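Local coordinates for protein tRNA (guanosine(18)-2'-O)-methyltransferase (Aquifex aeolicus, PDB 1ZJR) that catalyses transfer of a methyl group from S-adenosyl-L-methionine to the 2'-O of guanosine 18 in a subset of tRNAs, at residues A[25-34]-A[117-128]; A[99-110]-A[134-145]. All blocks are in the same frame, centred on the assembly; numbering follows the deposited sequence.

Interaction 1. Residues A[25-34]-A[117-128]; sequences DLIVFADNVK and YTKPTVLVVGNE
Ile27 is hydrogen-bonded to strand 121-126 through both its N and its O: the N donates to Thr121 O at 2.8 Å and the O accepts from Leu123 N at 2.7 Å. Phe29 and Asp31 repeat this along strands 26-31 and 121-126, whose N-to-C directions differ by 22°, the evidence for a parallel, twisted pair. On the face carrying Ile27 and Phe29, Ile27 CB meets Val122 CG2 at 3.8 Å, while Phe29 and Val124 run side by side, CD2 of the ring 4.0 Å from Val124 CG1. With CG1 anti to the backbone N (chi1 -169°), Val124 brings that methyl to the ring and leaves CG2 near Phe29 CB.

Past the strand ends, Asn32 can be followed outward. Its CB lies 3.5 Å from Glu128 OE1, CG stays near the same oxygen, and ND2 donates to it at 2.9 Å with an N-H...O angle of 152°; OD1 turns to His58 in a weak bond. The amide reaches OE1 from above the carboxylate plane. With Glu128 replaced by an alanine, Asn32 ND2 would probably lose this acceptor and its amide would be freer to turn. Asp31 OD1, buried here without a partner in the model, is 4.4 Å from Glu128 OE1, a closeness of like charges; Ser133 N binds the other oxygen, OD2. At the other end, one water bridges Asp25 OD2 and Thr118 O, and Arg172 forms a salt bridge with the same carboxylate oxygen. Strands 26-31 and 121-126 are neighbours in the middle of the parallel sheet of this SPOUT methyltransferase fold.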
loop_
_atom_site.group_PDB
_atom_site.type_symbol
_atom_site.label_atom_id
_atom_site.label_comp_id
_atom_site.label_asym_id
_atom_site.label_seq_id
_atom_site.Cartn_x
_atom_site.Cartn_y
_atom_site.Cartn_z
ATOM N N ASP A 25 -2.767 2.493 -9.683
ATOM C CA ASP A 25 -2.671 3.888 -9.298
ATOM C C ASP A 25 -2.610 4.191 -7.790
ATOM O O ASP A 25 -2.241 5.299 -7.385
ATOM C CB ASP A 25 -3.890 4.574 -9.915
ATOM C CG ASP A 25 -3.790 6.046 -9.900
ATOM O OD1 ASP A 25 -2.718 6.552 -10.291
ATOM O OD2 ASP A 25 -4.783 6.693 -9.510
ATOM N N LEU A 26 -2.994 3.221 -6.970
ATOM C CA LEU A 26 -3.007 3.396 -5.518
ATOM C C LEU A 26 -1.787 2.688 -4.921
ATOM O O LEU A 26 -1.762 1.464 -4.812
ATOM C CB LEU A 26 -4.304 2.814 -4.950
ATOM C CG LEU A 26 -4.572 3.017 -3.456
ATOM C CD1 LEU A 26 -4.541 4.504 -3.118
ATOM C CD2 LEU A 26 -5.918 2.421 -3.109
ATOM N N ILE A 27 -0.783 3.474 -4.542
ATOM C CA ILE A 27 0.474 2.945 -4.015
ATOM C C ILE A 27 0.573 3.108 -2.507
ATOM O O ILE A 27 0.075 4.080 -1.954
ATOM C CB ILE A 27 1.690 3.696 -4.633
ATOM C CG1 ILE A 27 1.528 3.808 -6.153
ATOM C CG2 ILE A 27 2.997 2.984 -4.268
ATOM C CD1 ILE A 27 1.471 2.485 -6.878
ATOM N N VAL A 28 1.220 2.154 -1.848
ATOM C CA VAL A 28 1.408 2.243 -0.404
ATOM C C VAL A 28 2.904 2.192 -0.100
ATOM O O VAL A 28 3.645 1.406 -0.694
ATOM C CB VAL A 28 0.720 1.081 0.352
ATOM C CG1 VAL A 28 1.064 1.158 1.841
ATOM C CG2 VAL A 28 -0.791 1.156 0.171
ATOM N N PHE A 29 3.340 3.042 0.823
ATOM C CA PHE A 29 4.738 3.092 1.229
ATOM C C PHE A 29 4.763 2.910 2.745
ATOM O O PHE A 29 4.181 3.715 3.471
ATOM C CB PHE A 29 5.350 4.449 0.875
ATOM C CG PHE A 29 6.853 4.491 1.007
ATOM C CD1 PHE A 29 7.662 4.476 -0.125
ATOM C CD2 PHE A 29 7.457 4.517 2.265
ATOM C CE1 PHE A 29 9.055 4.482 -0.014
ATOM C CE2 PHE A 29 8.852 4.523 2.387
ATOM C CZ PHE A 29 9.651 4.505 1.242
ATOM N N ALA A 30 5.417 1.845 3.206
ATOM C CA ALA A 30 5.526 1.550 4.630
ATOM C C ALA A 30 6.847 2.126 5.124
ATOM O O ALA A 30 7.927 1.652 4.762
ATOM C CB ALA A 30 5.486 0.043 4.864
ATOM N N ASP A 31 6.751 3.154 5.954
ATOM C CA ASP A 31 7.933 3.821 6.462
ATOM C C ASP A 31 8.357 3.315 7.824
ATOM O O ASP A 31 7.803 3.713 8.845
ATOM C CB ASP A 31 7.697 5.333 6.522
ATOM C CG ASP A 31 8.846 6.071 7.184
ATOM O OD1 ASP A 31 9.997 5.625 7.020
ATOM O OD2 ASP A 31 8.601 7.091 7.855
ATOM N N ASN A 32 9.337 2.419 7.816
ATOM C CA ASN A 32 9.895 1.847 9.030
ATOM C C ASN A 32 8.874 1.187 9.953
ATOM O O ASN A 32 8.795 1.514 11.142
ATOM C CB ASN A 32 10.672 2.932 9.790
ATOM C CG ASN A 32 11.591 2.358 10.853
ATOM O OD1 ASN A 32 11.954 1.181 10.806
ATOM N ND2 ASN A 32 11.985 3.194 11.808
ATOM N N VAL A 33 8.096 0.250 9.413
ATOM C CA VAL A 33 7.119 -0.464 10.232
ATOM C C VAL A 33 7.887 -1.430 11.126
ATOM O O VAL A 33 8.617 -2.296 10.644
ATOM C CB VAL A 33 6.106 -1.242 9.361
ATOM C CG1 VAL A 33 5.349 -2.261 10.209
ATOM C CG2 VAL A 33 5.123 -0.263 8.737
ATOM N N LYS A 34 7.706 -1.266 12.431
ATOM C CA LYS A 34 8.387 -2.063 13.445
ATOM C C LYS A 34 8.408 -3.583 13.294
ATOM O O LYS A 34 9.388 -4.146 12.801
ATOM C CB LYS A 34 7.831 -1.705 14.829
ATOM C CG LYS A 34 8.868 -1.158 15.801
ATOM C CD LYS A 34 9.939 -2.195 16.107
ATOM C CE LYS A 34 10.948 -1.678 17.124
ATOM N NZ LYS A 34 12.009 -2.688 17.406
ATOM N N TYR A 117 -8.742 10.099 -2.726
ATOM C CA TYR A 117 -7.904 8.941 -3.030
ATOM C C TYR A 117 -8.134 8.335 -4.413
ATOM O O TYR A 117 -7.491 7.349 -4.762
ATOM C CB TYR A 117 -8.099 7.847 -1.964
ATOM C CG TYR A 117 -7.746 8.292 -0.555
ATOM C CD1 TYR A 117 -8.705 8.870 0.278
ATOM C CD2 TYR A 117 -6.442 8.175 -0.074
ATOM C CE1 TYR A 117 -8.370 9.326 1.556
ATOM C CE2 TYR A 117 -6.095 8.627 1.203
ATOM C CZ TYR A 117 -7.064 9.201 2.008
ATOM O OH TYR A 117 -6.723 9.663 3.253
ATOM N N THR A 118 -9.033 8.919 -5.204
ATOM C CA THR A 118 -9.316 8.383 -6.539
ATOM C C THR A 118 -8.291 8.789 -7.594
ATOM O O THR A 118 -8.255 8.216 -8.683
ATOM C CB THR A 118 -10.723 8.799 -7.039
ATOM O OG1 THR A 118 -10.749 10.209 -7.298
ATOM C CG2 THR A 118 -11.777 8.448 -5.995
ATOM N N LYS A 119 -7.465 9.781 -7.281
ATOM C CA LYS A 119 -6.426 10.226 -8.211
ATOM C C LYS A 119 -5.147 9.456 -7.876
ATOM O O LYS A 119 -5.060 8.845 -6.814
ATOM C CB LYS A 119 -6.166 11.726 -8.039
ATOM C CG LYS A 119 -5.761 12.103 -6.623
ATOM C CD LYS A 119 -5.326 13.556 -6.501
ATOM C CE LYS A 119 -6.472 14.518 -6.730
ATOM N NZ LYS A 119 -6.050 15.917 -6.431
ATOM N N PRO A 120 -4.148 9.462 -8.781
ATOM C CA PRO A 120 -2.894 8.747 -8.501
ATOM C C PRO A 120 -2.400 9.166 -7.122
ATOM O O PRO A 120 -2.135 10.352 -6.873
ATOM C CB PRO A 120 -1.974 9.219 -9.623
ATOM C CG PRO A 120 -2.937 9.357 -10.778
ATOM C CD PRO A 120 -4.120 10.062 -10.128
ATOM N N THR A 121 -2.268 8.187 -6.234
ATOM C CA THR A 121 -1.872 8.451 -4.858
ATOM C C THR A 121 -0.887 7.461 -4.249
ATOM O O THR A 121 -0.963 6.260 -4.493
ATOM C CB THR A 121 -3.115 8.425 -3.936
ATOM O OG1 THR A 121 -4.059 9.404 -4.376
ATOM C CG2 THR A 121 -2.724 8.698 -2.474
ATOM N N VAL A 122 0.033 7.980 -3.446
ATOM C CA VAL A 122 0.966 7.131 -2.720
ATOM C C VAL A 122 0.631 7.400 -1.252
ATOM O O VAL A 122 0.820 8.514 -0.773
ATOM C CB VAL A 122 2.457 7.511 -2.945
ATOM C CG1 VAL A 122 3.333 6.670 -2.019
ATOM C CG2 VAL A 122 2.870 7.260 -4.397
ATOM N N LEU A 123 0.098 6.398 -0.558
ATOM C CA LEU A 123 -0.229 6.541 0.858
ATOM C C LEU A 123 0.987 6.105 1.672
ATOM O O LEU A 123 1.428 4.962 1.558
ATOM C CB LEU A 123 -1.421 5.648 1.235
ATOM C CG LEU A 123 -1.672 5.542 2.748
ATOM C CD1 LEU A 123 -2.083 6.906 3.289
ATOM C CD2 LEU A 123 -2.748 4.501 3.032
ATOM N N VAL A 124 1.526 7.006 2.489
ATOM C CA VAL A 124 2.689 6.670 3.307
ATOM C C VAL A 124 2.280 6.527 4.767
ATOM O O VAL A 124 1.704 7.449 5.350
ATOM C CB VAL A 124 3.789 7.761 3.216
ATOM C CG1 VAL A 124 5.082 7.251 3.850
ATOM C CG2 VAL A 124 4.024 8.152 1.760
ATOM N N VAL A 125 2.580 5.366 5.348
ATOM C CA VAL A 125 2.254 5.086 6.745
ATOM C C VAL A 125 3.553 4.677 7.427
ATOM O O VAL A 125 4.540 4.388 6.754
ATOM C CB VAL A 125 1.239 3.922 6.875
ATOM C CG1 VAL A 125 -0.067 4.274 6.169
ATOM C CG2 VAL A 125 1.832 2.651 6.283
ATOM N N GLY A 126 3.570 4.645 8.753
ATOM C CA GLY A 126 4.808 4.248 9.403
ATOM C C GLY A 126 4.768 4.229 10.911
ATOM O O GLY A 126 3.754 4.570 11.515
ATOM N N ASN A 127 5.884 3.824 11.509
ATOM C CA ASN A 127 6.009 3.761 12.957
ATOM C C ASN A 127 7.028 4.734 13.532
ATOM O O ASN A 127 7.646 4.436 14.557
ATOM C CB ASN A 127 6.383 2.355 13.416
ATOM C CG ASN A 127 5.184 1.451 13.563
ATOM O OD1 ASN A 127 4.203 1.797 14.230
ATOM N ND2 ASN A 127 5.258 0.280 12.960
ATOM N N GLU A 128 7.233 5.871 12.877
ATOM C CA GLU A 128 8.158 6.859 13.424
ATOM C C GLU A 128 7.323 7.612 14.454
ATOM O O GLU A 128 6.108 7.425 14.525
ATOM C CB GLU A 128 8.688 7.812 12.343
ATOM C CG GLU A 128 9.605 7.154 11.294
ATOM C CD GLU A 128 10.899 6.561 11.873
ATOM O OE1 GLU A 128 11.686 5.980 11.097
ATOM O OE2 GLU A 128 11.136 6.666 13.094
HETATM O O HOH W 1 -6.846 7.484 -10.768
#

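Interaction 2. Residues A[99-110]-A[134-145]; sequences QIVATWLSKESV and PEIVEIADKKIV
Strands 99-103 and 142-145 are parallel neighbours in the sheet of the SPOUT methyltransferase domain, and Val110 extends the ladder on the far side of Ile144. The backbone bonds establish both pairings: Ala102 N to Lys142 O and Ile144 N to Ala102 O on one edge, Val110 N to Lys143 O and Val145 N to Val110 O on the other. At the start of the ladder, Ile100 O takes two donors, Asp141 N and Lys142 N, and Ile100 N gives a nearly straight bond (169°) to the anti lone pair of Asp141 OD2 at 2.7 Å.

Trp104 swings its indole across to helix 134-137, with CG anti to the backbone N (chi1 -178°). Val137 sits over one face: its CG1 lies 3.8 Å from the centroid of the six-membered ring, 7° off the normal, a CH-pi contact, and its CG2 is 3.5 Å from Trp104 CD2. Pro134 CG approaches Trp104 CH2 at 4.1 Å. Lys143 runs alongside the indole, its CD 4.0 Å from Trp104 CD1, and ends in a salt bridge from NZ to Glu108 OE1 at 2.9 Å; Trp104 NE1 reaches that oxygen only weakly. Ser109 OG donates to Trp104 O, tying the 104-109 loop back on itself. Val101 CG1 meets Ile144 CD1 at 3.6 Å.

Helix 157-174 touches Thr103 and Ile144 through Ile164, strand 121-126 flanks strand 99-103 across from strand 142-145, and helix 86-95 packs on Ile136 and Ile139.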
loop_
_atom_site.group_PDB
_atom_site.type_symbol
_atom_site.label_atom_id
_atom_site.label_comp_id
_atom_site.label_asym_id
_atom_site.label_seq_id
_atom_site.Cartn_x
_atom_site.Cartn_y
_atom_site.Cartn_z
ATOM N N GLN A 99 0.000 12.207 -5.853
ATOM C CA GLN A 99 -0.077 13.039 -4.658
ATOM C C GLN A 99 0.466 12.173 -3.527
ATOM O O GLN A 99 0.142 10.984 -3.434
ATOM C CB GLN A 99 -1.518 13.455 -4.342
ATOM C CG GLN A 99 -2.453 12.319 -3.951
ATOM C CD GLN A 99 -3.805 12.814 -3.443
ATOM O OE1 GLN A 99 -4.749 12.036 -3.300
ATOM N NE2 GLN A 99 -3.901 14.106 -3.163
ATOM N N ILE A 100 1.309 12.760 -2.687
ATOM C CA ILE A 100 1.892 12.039 -1.564
ATOM C C ILE A 100 1.079 12.358 -0.312
ATOM O O ILE A 100 1.055 13.499 0.152
ATOM C CB ILE A 100 3.361 12.453 -1.344
ATOM C CG1 ILE A 100 4.121 12.381 -2.674
ATOM C CG2 ILE A 100 4.005 11.546 -0.299
ATOM C CD1 ILE A 100 4.108 11.010 -3.336
ATOM N N VAL A 101 0.413 11.336 0.216
ATOM C CA VAL A 101 -0.439 11.455 1.396
ATOM C C VAL A 101 0.245 10.745 2.564
ATOM O O VAL A 101 0.431 9.528 2.540
ATOM C CB VAL A 101 -1.817 10.808 1.117
ATOM C CG1 VAL A 101 -2.739 10.943 2.326
ATOM C CG2 VAL A 101 -2.449 11.469 -0.114
ATOM N N ALA A 102 0.611 11.503 3.592
ATOM C CA ALA A 102 1.312 10.917 4.726
ATOM C C ALA A 102 0.631 11.083 6.073
ATOM O O ALA A 102 0.101 12.143 6.392
ATOM C CB ALA A 102 2.721 11.484 4.798
ATOM N N THR A 103 0.656 10.020 6.872
ATOM C CA THR A 103 0.074 10.067 8.207
ATOM C C THR A 103 1.062 10.855 9.056
ATOM O O THR A 103 2.210 10.442 9.230
ATOM C CB THR A 103 -0.068 8.663 8.810
ATOM O OG1 THR A 103 1.214 8.020 8.800
ATOM C CG2 THR A 103 -1.064 7.836 8.005
ATOM N N TRP A 104 0.613 11.990 9.576
ATOM C CA TRP A 104 1.459 12.854 10.398
ATOM C C TRP A 104 0.648 13.261 11.625
ATOM O O TRP A 104 -0.386 13.921 11.507
ATOM C CB TRP A 104 1.880 14.080 9.569
ATOM C CG TRP A 104 2.799 15.044 10.275
ATOM C CD1 TRP A 104 2.487 16.299 10.706
ATOM C CD2 TRP A 104 4.176 14.829 10.624
ATOM N NE1 TRP A 104 3.584 16.883 11.302
ATOM C CE2 TRP A 104 4.632 16.004 11.267
ATOM C CE3 TRP A 104 5.067 13.760 10.456
ATOM C CZ2 TRP A 104 5.943 16.140 11.746
ATOM C CZ3 TRP A 104 6.372 13.895 10.931
ATOM C CH2 TRP A 104 6.796 15.080 11.570
ATOM N N LEU A 105 1.114 12.845 12.797
ATOM C CA LEU A 105 0.419 13.130 14.050
ATOM C C LEU A 105 0.676 14.575 14.453
ATOM O O LEU A 105 1.681 14.891 15.090
ATOM C CB LEU A 105 0.901 12.164 15.141
ATOM C CG LEU A 105 0.004 11.937 16.362
ATOM C CD1 LEU A 105 -1.373 11.443 15.913
ATOM C CD2 LEU A 105 0.659 10.912 17.282
ATOM N N SER A 106 -0.246 15.447 14.068
ATOM C CA SER A 106 -0.120 16.865 14.359
ATOM C C SER A 106 -1.479 17.543 14.243
ATOM O O SER A 106 -2.337 17.106 13.474
ATOM C CB SER A 106 0.866 17.496 13.375
ATOM O OG SER A 106 1.010 18.882 13.606
ATOM N N LYS A 107 -1.676 18.611 15.009
ATOM C CA LYS A 107 -2.940 19.334 14.971
ATOM C C LYS A 107 -3.107 20.066 13.645
ATOM O O LYS A 107 -4.203 20.510 13.306
ATOM C CB LYS A 107 -3.025 20.324 16.141
ATOM C CG LYS A 107 -3.244 19.661 17.503
ATOM C CD LYS A 107 -2.108 18.705 17.856
ATOM C CE LYS A 107 -2.340 18.010 19.194
ATOM N NZ LYS A 107 -3.539 17.125 19.180
ATOM N N GLU A 108 -2.019 20.171 12.886
ATOM C CA GLU A 108 -2.046 20.841 11.589
ATOM C C GLU A 108 -2.534 19.905 10.480
ATOM O O GLU A 108 -2.905 20.356 9.395
ATOM C CB GLU A 108 -0.649 21.358 11.241
ATOM C CG GLU A 108 0.392 20.255 11.102
ATOM C CD GLU A 108 1.812 20.781 11.130
ATOM O OE1 GLU A 108 2.752 19.965 11.008
ATOM O OE2 GLU A 108 1.988 22.010 11.277
ATOM N N SER A 109 -2.529 18.604 10.756
ATOM C CA SER A 109 -2.966 17.616 9.773
ATOM C C SER A 109 -4.478 17.640 9.596
ATOM O O SER A 109 -5.208 18.104 10.469
ATOM C CB SER A 109 -2.523 16.217 10.201
ATOM O OG SER A 109 -1.112 16.144 10.305
ATOM N N VAL A 110 -4.951 17.126 8.466
ATOM C CA VAL A 110 -6.379 17.106 8.197
ATOM C C VAL A 110 -6.970 15.714 8.371
ATOM O O VAL A 110 -6.250 14.714 8.340
ATOM C CB VAL A 110 -6.679 17.587 6.762
ATOM C CG1 VAL A 110 -6.063 18.958 6.537
ATOM C CG2 VAL A 110 -6.139 16.586 5.747
ATOM N N PRO A 134 10.154 13.053 9.592
ATOM C CA PRO A 134 10.032 14.465 9.224
ATOM C C PRO A 134 10.544 14.663 7.794
ATOM O O PRO A 134 10.076 15.547 7.074
ATOM C CB PRO A 134 10.907 15.168 10.260
ATOM C CG PRO A 134 10.766 14.282 11.463
ATOM C CD PRO A 134 10.900 12.903 10.854
ATOM N N GLU A 135 11.506 13.836 7.396
ATOM C CA GLU A 135 12.078 13.913 6.054
ATOM C C GLU A 135 10.984 13.654 5.022
ATOM O O GLU A 135 10.884 14.351 4.009
ATOM C CB GLU A 135 13.199 12.883 5.880
ATOM C CG GLU A 135 14.491 13.174 6.652
ATOM C CD GLU A 135 14.349 13.033 8.167
ATOM O OE1 GLU A 135 13.765 12.035 8.632
ATOM O OE2 GLU A 135 14.842 13.920 8.897
ATOM N N ILE A 136 10.154 12.654 5.290
ATOM C CA ILE A 136 9.070 12.315 4.381
ATOM C C ILE A 136 7.936 13.339 4.383
ATOM O O ILE A 136 7.474 13.760 3.323
ATOM C CB ILE A 136 8.489 10.913 4.714
ATOM C CG1 ILE A 136 9.515 9.833 4.360
ATOM C CG2 ILE A 136 7.180 10.692 3.962
ATOM C CD1 ILE A 136 9.076 8.411 4.713
ATOM N N VAL A 137 7.493 13.757 5.564
ATOM C CA VAL A 137 6.392 14.701 5.634
ATOM C C VAL A 137 6.715 16.023 4.935
ATOM O O VAL A 137 5.815 16.718 4.469
ATOM C CB VAL A 137 5.956 14.964 7.106
ATOM C CG1 VAL A 137 6.834 16.029 7.756
ATOM C CG2 VAL A 137 4.490 15.368 7.140
ATOM N N GLU A 138 8.001 16.351 4.846
ATOM C CA GLU A 138 8.431 17.585 4.194
ATOM C C GLU A 138 8.055 17.648 2.717
ATOM O O GLU A 138 7.883 18.733 2.164
ATOM C CB GLU A 138 9.945 17.757 4.333
ATOM C CG GLU A 138 10.402 18.112 5.735
ATOM C CD GLU A 138 9.900 19.472 6.188
ATOM O OE1 GLU A 138 8.668 19.685 6.198
ATOM O OE2 GLU A 138 10.741 20.328 6.536
ATOM N N ILE A 139 7.923 16.486 2.082
ATOM C CA ILE A 139 7.579 16.434 0.666
ATOM C C ILE A 139 6.133 16.014 0.393
ATOM O O ILE A 139 5.713 15.926 -0.759
ATOM C CB ILE A 139 8.527 15.469 -0.087
ATOM C CG1 ILE A 139 8.351 15.638 -1.595
ATOM C CG2 ILE A 139 8.238 14.020 0.315
ATOM C CD1 ILE A 139 8.700 17.026 -2.099
ATOM N N ALA A 140 5.367 15.768 1.451
ATOM C CA ALA A 140 3.979 15.340 1.301
ATOM C C ALA A 140 3.045 16.429 0.777
ATOM O O ALA A 140 3.237 17.610 1.050
ATOM C CB ALA A 140 3.453 14.821 2.638
ATOM N N ASP A 141 2.030 16.012 0.027
ATOM C CA ASP A 141 1.031 16.924 -0.521
ATOM C C ASP A 141 -0.092 17.053 0.500
ATOM O O ASP A 141 -0.732 18.099 0.617
ATOM C CB ASP A 141 0.468 16.371 -1.831
ATOM C CG ASP A 141 1.489 16.376 -2.948
ATOM O OD1 ASP A 141 1.862 17.479 -3.398
ATOM O OD2 ASP A 141 1.923 15.283 -3.370
ATOM N N LYS A 142 -0.329 15.970 1.235
ATOM C CA LYS A 142 -1.363 15.946 2.262
ATOM C C LYS A 142 -0.817 15.302 3.533
ATOM O O LYS A 142 -0.103 14.298 3.472
ATOM C CB LYS A 142 -2.581 15.148 1.780
ATOM C CG LYS A 142 -3.360 15.774 0.623
ATOM C CD LYS A 142 -4.113 17.018 1.069
ATOM C CE LYS A 142 -4.954 17.585 -0.067
ATOM N NZ LYS A 142 -4.111 17.937 -1.240
ATOM N N LYS A 143 -1.141 15.898 4.678
ATOM C CA LYS A 143 -0.731 15.374 5.979
ATOM C C LYS A 143 -2.038 14.989 6.659
ATOM O O LYS A 143 -2.879 15.846 6.907
ATOM C CB LYS A 143 -0.003 16.450 6.790
ATOM C CG LYS A 143 1.284 16.934 6.141
ATOM C CD LYS A 143 2.029 17.918 7.030
ATOM C CE LYS A 143 1.183 19.133 7.348
ATOM N NZ LYS A 143 1.903 20.082 8.244
ATOM N N ILE A 144 -2.207 13.707 6.966
ATOM C CA ILE A 144 -3.459 13.241 7.550
ATOM C C ILE A 144 -3.414 12.582 8.920
ATOM O O ILE A 144 -2.394 12.051 9.350
ATOM C CB ILE A 144 -4.151 12.231 6.608
ATOM C CG1 ILE A 144 -3.214 11.037 6.360
ATOM C CG2 ILE A 144 -4.527 12.911 5.294
ATOM C CD1 ILE A 144 -3.859 9.866 5.628
ATOM N N VAL A 145 -4.557 12.622 9.595
ATOM C CA VAL A 145 -4.708 11.989 10.898
ATOM C C VAL A 145 -6.070 11.333 10.912
ATOM O O VAL A 145 -6.947 11.692 10.119
ATOM C CB VAL A 145 -4.666 12.999 12.074
ATOM C CG1 VAL A 145 -3.254 13.497 12.287
ATOM C CG2 VAL A 145 -5.616 14.152 11.806
#

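Overall arrangement
Interactions 1 and 2 are consecutive parts of one parallel sheet, their centres 11 Å apart. Strand 121-126 joins them, pairing with strand 26-31 on one side and strand 99-103 on the other, where Val124 N lies 2.8 Å from Val101 O, a probable hydrogen bond. Away from the backbone, Ile136 CD1 packs 3.4 Å from Asp31 CG, so the helix of interaction 2 reaches the end of interaction 1. Thr103, predicted to bind S-adenosyl-L-methionine, belongs to interaction 2; the side chains of Val125 and Thr103 are about 4 Å apart. Glycerol, probably from the crystallisation liquor, is hydrogen-bonded at Thr103 OG1 and also at Gly126 O, whether or not by one molecule, consistent with a pocket near these strand ends.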